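Local coordinates for CurJ (PDB 5TZ6), which probably carries out a vinylogous dehydration as the dehydratase domain of a polyketide synthase module in curacin biosynthesis, at residues Thr6-His9 with Pro10-Gln14; Arg298-Pro302 with Lys303-Met307. The protein carries 1 engineered substitution. One frame throughout, in Å; residues are numbered along the deposited sequence.

How the interactions relate
Interaction 1 is a beta turn and interaction 2 a helix N-terminus that follows a strand, in a chain carrying two HotDog-clan family regions, consistent with the double hotdog fold of polyketide synthase dehydratases: Pro10-Gln14 belongs to the first region, interaction 2 to the second. They lie near the two modelled ends of the chain, with centres about 31 Å apart and nearest atoms about 18 Å apart, so they do not touch. Interaction 2 borders the pocket: the Leu305 side chain lies about 4 Å from the bound 5-hydroxy-2-methylhept-2-enoic acid, which also touches Pro302. Interaction 1 folds the N-terminal segment against helix 51-65 and reaches the dimer contact, where Gln14 packs on Phe16 of the second subunit.

Interaction 1. Residues Thr6-His9 with Pro10-Gln14; sequences TKLH and PLINQ
The imidazole of His9 has the backbone N of Leu11 at its edge, in the ring plane, while CD of Pro10 approaches obliquely, 3.2 Å from His9 ND1. Leu11 N could give a weak hydrogen bond to ND1, but its modelled place is uncertain and the bond is doubtful. The ring reaches this position because CG of His9 stands anti to its backbone N (chi1 -168°), folded back beside the carbonyl carbon. At the ring's other nitrogen, NE2 is hydrogen-bonded to Gln212 OE1, which probably limits the ring's rotation. The backbone forms a type I beta turn from His9 to Ile12, closed by one antiparallel hydrogen-bonded pair. Ile12 N gives His9 O a nearly straight bond of 2.6 Å, and His9 N returns a longer one of 3.3 Å to Ile12 O. Beside the bridge, CB of His9 meets CB of Ile12 at 4.0 Å. Lys7 stretches alongside the turn with its chain extended beyond CG, and its CE comes 3.2 Å from Pro10 O. From the neighbouring position, Leu8 lays CD1 3.7 Å from Gln14 CA. Ala60 of helix 51-65 meets both His9 and Ile12, Leu64 meets Leu8, and beyond the turn Asn13 and Gln14 both face Glu27 of strand 24-30 in a classic beta bulge.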
ATOM      1  N   THR A   6       7.492 -10.285  -6.267  1.00161.12           N
ATOM      2  CA  THR A   6       6.173  -9.697  -6.064  1.00162.39           C
ATOM      3  C   THR A   6       6.151  -8.239  -6.524  1.00150.32           C
ATOM      4  O   THR A   6       6.225  -7.312  -5.716  1.00145.83           O
ATOM      5  CB  THR A   6       5.736  -9.790  -4.590  1.00166.94           C
ATOM      6  OG1 THR A   6       6.839  -9.452  -3.741  1.00168.92           O
ATOM      7  CG2 THR A   6       5.264 -11.201  -4.265  1.00168.18           C
ATOM      8  N   LYS A   7       6.043  -8.059  -7.838  1.00139.93           N
ATOM      9  CA  LYS A   7       5.999  -6.748  -8.474  1.00128.44           C
ATOM     10  C   LYS A   7       4.767  -6.701  -9.365  1.00120.53           C
ATOM     11  O   LYS A   7       4.658  -7.488 -10.311  1.00118.96           O
ATOM     12  CB  LYS A   7       7.267  -6.509  -9.303  1.00125.83           C
ATOM     13  CG  LYS A   7       7.720  -5.065  -9.462  1.00113.36           C
ATOM     14  CD  LYS A   7       9.088  -5.042 -10.143  1.00115.58           C
ATOM     15  CE  LYS A   7       9.635  -3.638 -10.336  1.00112.53           C
ATOM     16  NZ  LYS A   7      11.002  -3.671 -10.933  1.00111.03           N
ATOM     17  N   LEU A   8       3.840  -5.787  -9.066  1.00108.20           N
ATOM     18  CA  LEU A   8       2.603  -5.732  -9.840  1.00103.86           C
ATOM     19  C   LEU A   8       2.873  -5.327 -11.283  1.00 99.88           C
ATOM     20  O   LEU A   8       2.207  -5.816 -12.204  1.00102.14           O
ATOM     21  CB  LEU A   8       1.614  -4.762  -9.191  1.00 91.68           C
ATOM     22  CG  LEU A   8       1.275  -5.007  -7.717  1.00 85.09           C
ATOM     23  CD1 LEU A   8       0.315  -3.946  -7.193  1.00 81.85           C
ATOM     24  CD2 LEU A   8       0.700  -6.404  -7.516  1.00 78.03           C
ATOM     25  N   HIS A   9       3.858  -4.455 -11.497  1.00 92.44           N
ATOM     26  CA  HIS A   9       4.191  -3.905 -12.799  1.00 90.54           C
ATOM     27  C   HIS A   9       5.593  -3.347 -12.650  1.00 92.74           C
ATOM     28  O   HIS A   9       5.889  -2.749 -11.607  1.00 97.15           O
ATOM     29  CB  HIS A   9       3.197  -2.808 -13.207  1.00 84.12           C
ATOM     30  CG  HIS A   9       3.288  -2.395 -14.645  1.00 85.07           C
ATOM     31  ND1 HIS A   9       4.340  -1.659 -15.149  1.00 74.00           N
ATOM     32  CD2 HIS A   9       2.443  -2.599 -15.684  1.00 87.74           C
ATOM     33  CE1 HIS A   9       4.143  -1.436 -16.437  1.00 68.35           C
ATOM     34  NE2 HIS A   9       3.000  -1.997 -16.786  1.00 85.45           N
ATOM     35  N   PRO A  10       6.478  -3.520 -13.636  1.00 92.15           N
ATOM     36  CA  PRO A  10       7.869  -3.066 -13.456  1.00 90.55           C
ATOM     37  C   PRO A  10       7.967  -1.633 -12.943  1.00 79.82           C
ATOM     38  O   PRO A  10       8.984  -1.244 -12.359  1.00 81.82           O
ATOM     39  CB  PRO A  10       8.483  -3.215 -14.859  1.00 87.72           C
ATOM     40  CG  PRO A  10       7.331  -3.550 -15.792  1.00 91.93           C
ATOM     41  CD  PRO A  10       6.269  -4.174 -14.938  1.00 90.09           C
ATOM     42  N   LEU A  11       6.907  -0.848 -13.133  1.00 70.92           N
ATOM     43  CA  LEU A  11       6.868   0.539 -12.693  1.00 75.79           C
ATOM     44  C   LEU A  11       6.089   0.742 -11.400  1.00 79.43           C
ATOM     45  O   LEU A  11       6.045   1.866 -10.894  1.00 85.25           O
ATOM     46  CB  LEU A  11       6.249   1.413 -13.786  1.00 69.16           C
ATOM     47  CG  LEU A  11       7.053   1.587 -15.068  1.00 72.17           C
ATOM     48  CD1 LEU A  11       6.264   2.419 -16.062  1.00 74.81           C
ATOM     49  CD2 LEU A  11       8.408   2.221 -14.771  1.00 72.62           C
ATOM     50  N   ILE A  12       5.475  -0.306 -10.853  1.00 69.82           N
ATOM     51  CA  ILE A  12       4.555  -0.159  -9.728  1.00 67.99           C
ATOM     52  C   ILE A  12       4.837  -1.272  -8.731  1.00 66.89           C
ATOM     53  O   ILE A  12       4.663  -2.453  -9.050  1.00 65.42           O
ATOM     54  CB  ILE A  12       3.083  -0.195 -10.174  1.00 65.10           C
ATOM     55  CG1 ILE A  12       2.754   1.055 -10.988  1.00 63.96           C
ATOM     56  CG2 ILE A  12       2.160  -0.321  -8.969  1.00 61.15           C
ATOM     57  CD1 ILE A  12       1.365   1.048 -11.576  1.00 67.00           C
ATOM     58  N   ASN A  13       5.255  -0.902  -7.521  1.00 63.49           N
ATOM     59  CA  ASN A  13       5.572  -1.919  -6.528  1.00 71.79           C
ATOM     60  C   ASN A  13       4.317  -2.444  -5.842  1.00 75.10           C
ATOM     61  O   ASN A  13       4.115  -3.661  -5.760  1.00 74.20           O
ATOM     62  CB  ASN A  13       6.567  -1.363  -5.507  1.00 82.45           C
ATOM     63  CG  ASN A  13       7.957  -1.167  -6.099  1.00 96.41           C
ATOM     64  OD1 ASN A  13       8.210  -0.198  -6.819  1.00 96.62           O
ATOM     65  ND2 ASN A  13       8.861  -2.099  -5.807  1.00 96.95           N
ATOM     66  N   GLN A  14       3.447  -1.563  -5.354  1.00 77.53           N
ATOM     67  CA  GLN A  14       2.249  -2.058  -4.689  1.00 84.41           C
ATOM     68  C   GLN A  14       1.066  -1.162  -5.008  1.00 76.43           C
ATOM     69  O   GLN A  14       1.218   0.003  -5.371  1.00 69.14           O
ATOM     70  CB  GLN A  14       2.412  -2.177  -3.167  1.00 93.01           C
ATOM     71  CG  GLN A  14       2.369  -0.866  -2.411  1.00103.82           C
ATOM     72  CD  GLN A  14       2.427  -1.066  -0.906  1.00117.77           C
ATOM     73  OE1 GLN A  14       1.551  -0.603  -0.174  1.00114.08           O
ATOM     74  NE2 GLN A  14       3.453  -1.773  -0.441  1.00124.02           N
TER

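Interaction 2. Residues Arg298-Pro302 with Lys303-Met307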
ATOM      1  N   ARG A 298       6.565  23.958 -24.554  1.00 45.27           N
ATOM      2  CA  ARG A 298       6.863  25.375 -24.402  1.00 58.97           C
ATOM      3  C   ARG A 298       8.360  25.573 -24.265  1.00 55.04           C
ATOM      4  O   ARG A 298       9.037  24.792 -23.588  1.00 54.22           O
ATOM      5  CB  ARG A 298       6.154  25.982 -23.195  1.00 63.23           C
ATOM      6  CG  ARG A 298       4.659  26.012 -23.336  1.00 55.81           C
ATOM      7  CD  ARG A 298       4.033  26.942 -22.328  1.00 63.82           C
ATOM      8  NE  ARG A 298       2.581  26.932 -22.423  1.00 68.63           N
ATOM      9  CZ  ARG A 298       1.782  27.595 -21.598  1.00 70.98           C
ATOM     10  NH1 ARG A 298       2.296  28.324 -20.618  1.00 72.81           N
ATOM     11  NH2 ARG A 298       0.469  27.529 -21.753  1.00 75.55           N
ATOM     12  N   LYS A 299       8.861  26.632 -24.900  1.00 65.00           N
ATOM     13  CA  LYS A 299      10.273  26.972 -24.803  1.00 68.24           C
ATOM     14  C   LYS A 299      10.659  27.142 -23.342  1.00 67.43           C
ATOM     15  O   LYS A 299       9.937  27.775 -22.566  1.00 70.99           O
ATOM     16  CB  LYS A 299      10.551  28.264 -25.568  1.00 73.92           C
ATOM     17  CG  LYS A 299      10.657  28.105 -27.072  1.00 86.48           C
ATOM     18  CD  LYS A 299      12.095  28.231 -27.540  1.00 97.05           C
ATOM     19  CE  LYS A 299      12.168  28.513 -29.035  1.00108.50           C
ATOM     20  NZ  LYS A 299      13.576  28.653 -29.504  1.00112.47           N
ATOM     21  N   ALA A 300      11.793  26.565 -22.960  1.00 56.79           N
ATOM     22  CA  ALA A 300      12.239  26.687 -21.583  1.00 57.31           C
ATOM     23  C   ALA A 300      13.698  26.278 -21.478  1.00 62.80           C
ATOM     24  O   ALA A 300      14.218  25.528 -22.308  1.00 74.23           O
ATOM     25  CB  ALA A 300      11.378  25.842 -20.640  1.00 53.85           C
ATOM     26  N   ASN A 301      14.350  26.794 -20.446  1.00 64.98           N
ATOM     27  CA  ASN A 301      15.690  26.360 -20.098  1.00 61.85           C
ATOM     28  C   ASN A 301      15.576  25.194 -19.129  1.00 56.34           C
ATOM     29  O   ASN A 301      15.070  25.382 -18.015  1.00 67.14           O
ATOM     30  CB  ASN A 301      16.470  27.496 -19.463  1.00 50.69           C
ATOM     31  CG  ASN A 301      17.926  27.145 -19.217  1.00 70.37           C
ATOM     32  OD1 ASN A 301      18.255  26.014 -18.850  1.00 66.81           O
ATOM     33  ND2 ASN A 301      18.808  28.123 -19.406  1.00 66.23           N
ATOM     34  N   PRO A 302      16.015  23.989 -19.497  1.00 54.30           N
ATOM     35  CA  PRO A 302      15.812  22.842 -18.598  1.00 50.44           C
ATOM     36  C   PRO A 302      16.402  23.053 -17.221  1.00 51.56           C
ATOM     37  O   PRO A 302      15.902  22.468 -16.241  1.00 57.12           O
ATOM     38  CB  PRO A 302      16.501  21.690 -19.343  1.00 55.83           C
ATOM     39  CG  PRO A 302      16.442  22.100 -20.787  1.00 55.77           C
ATOM     40  CD  PRO A 302      16.654  23.594 -20.764  1.00 56.87           C
ATOM     41  N   LYS A 303      17.417  23.915 -17.105  1.00 54.64           N
ATOM     42  CA  LYS A 303      17.952  24.241 -15.790  1.00 64.70           C
ATOM     43  C   LYS A 303      16.858  24.760 -14.870  1.00 72.86           C
ATOM     44  O   LYS A 303      16.782  24.365 -13.700  1.00 65.27           O
ATOM     45  CB  LYS A 303      19.060  25.287 -15.904  1.00 59.28           C
ATOM     46  CG  LYS A 303      19.654  25.629 -14.545  1.00 68.33           C
ATOM     47  CD  LYS A 303      20.416  26.951 -14.526  1.00 77.02           C
ATOM     48  CE  LYS A 303      21.636  26.943 -15.419  1.00 84.15           C
ATOM     49  NZ  LYS A 303      22.397  28.226 -15.290  1.00 92.09           N
ATOM     50  N   ILE A 304      15.991  25.639 -15.383  1.00 79.67           N
ATOM     51  CA  ILE A 304      14.997  26.262 -14.516  1.00 89.33           C
ATOM     52  C   ILE A 304      13.903  25.269 -14.160  1.00 83.85           C
ATOM     53  O   ILE A 304      13.338  25.328 -13.061  1.00 90.53           O
ATOM     54  CB  ILE A 304      14.423  27.533 -15.171  1.00 94.55           C
ATOM     55  CG1 ILE A 304      15.529  28.326 -15.873  1.00 90.02           C
ATOM     56  CG2 ILE A 304      13.731  28.402 -14.124  1.00100.15           C
ATOM     57  CD1 ILE A 304      16.595  28.855 -14.936  1.00 87.77           C
ATOM     58  N   LEU A 305      13.596  24.332 -15.061  1.00 74.63           N
ATOM     59  CA  LEU A 305      12.672  23.266 -14.702  1.00 68.93           C
ATOM     60  C   LEU A 305      13.230  22.420 -13.572  1.00 75.31           C
ATOM     61  O   LEU A 305      12.468  21.938 -12.726  1.00 82.93           O
ATOM     62  CB  LEU A 305      12.348  22.393 -15.913  1.00 68.79           C
ATOM     63  CG  LEU A 305      11.135  22.822 -16.748  1.00 73.78           C
ATOM     64  CD1 LEU A 305      11.215  24.293 -17.141  1.00 71.11           C
ATOM     65  CD2 LEU A 305      10.996  21.937 -17.983  1.00 70.72           C
ATOM     66  N   LEU A 306      14.549  22.221 -13.534  1.00 79.06           N
ATOM     67  CA  LEU A 306      15.100  21.288 -12.558  1.00 96.30           C
ATOM     68  C   LEU A 306      15.161  21.851 -11.142  1.00115.11           C
ATOM     69  O   LEU A 306      15.613  21.136 -10.241  1.00113.06           O
ATOM     70  CB  LEU A 306      16.493  20.837 -12.991  1.00101.05           C
ATOM     71  CG  LEU A 306      16.468  20.117 -14.334  1.00105.35           C
ATOM     72  CD1 LEU A 306      17.776  19.379 -14.567  1.00108.21           C
ATOM     73  CD2 LEU A 306      15.272  19.172 -14.385  1.00 99.19           C
ATOM     74  N   MET A 307      14.744  23.102 -10.938  1.00118.14           N
ATOM     75  CA  MET A 307      14.550  23.716  -9.615  1.00132.96           C
ATOM     76  C   MET A 307      14.890  25.203  -9.659  1.00138.16           C
ATOM     77  O   MET A 307      14.212  25.988 -10.326  1.00134.21           O
ATOM     78  CB  MET A 307      15.380  23.024  -8.525  1.00147.96           C
ATOM     79  CG  MET A 307      14.594  21.987  -7.715  1.00157.20           C
ATOM     80  SD  MET A 307      15.371  21.503  -6.156  1.00168.46           S
ATOM     81  CE  MET A 307      14.214  20.265  -5.569  1.00167.68           C
TER
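Asn301 and Lys303 run side by side and point the same way, their side chains meeting where Asn301 OD1 lies 3.1 Å from Lys303 CB. The same oxygen accepts a hydrogen bond of 2.9 Å from Lys303 N, the donor tilted 24° from the amide's carbonyl plane. A chi1 of -174° sets the amide beside the carbonyl carbon of Asn301, which brings OD1 to the N-H of Lys303. One residue further on, CG1 of Ile304 rests 3.8 Å from Asn301 CB. Asn301 is thus the N-cap of helix 302-305, its OD1 closing an Asx turn, and Pro302 takes the first helical position, where its missing N-H costs no bond. Asn301 O receives Ile304 N at 2.8 Å and, weakly, Leu305 N; Pro302 O takes Leu306 N at 3.0 Å. Just before the cap, Ala300 points its CB toward the helix and meets Leu305 CD1 at 3.8 Å, the pairing of a hydrophobic staple. Leu305 also packs on Val241 and, with Pro302, touches the bound hydroxy acid, whereas Leu306 leaves the helix toward strands 41-43 and 46-49, packing on Val43 and Val48.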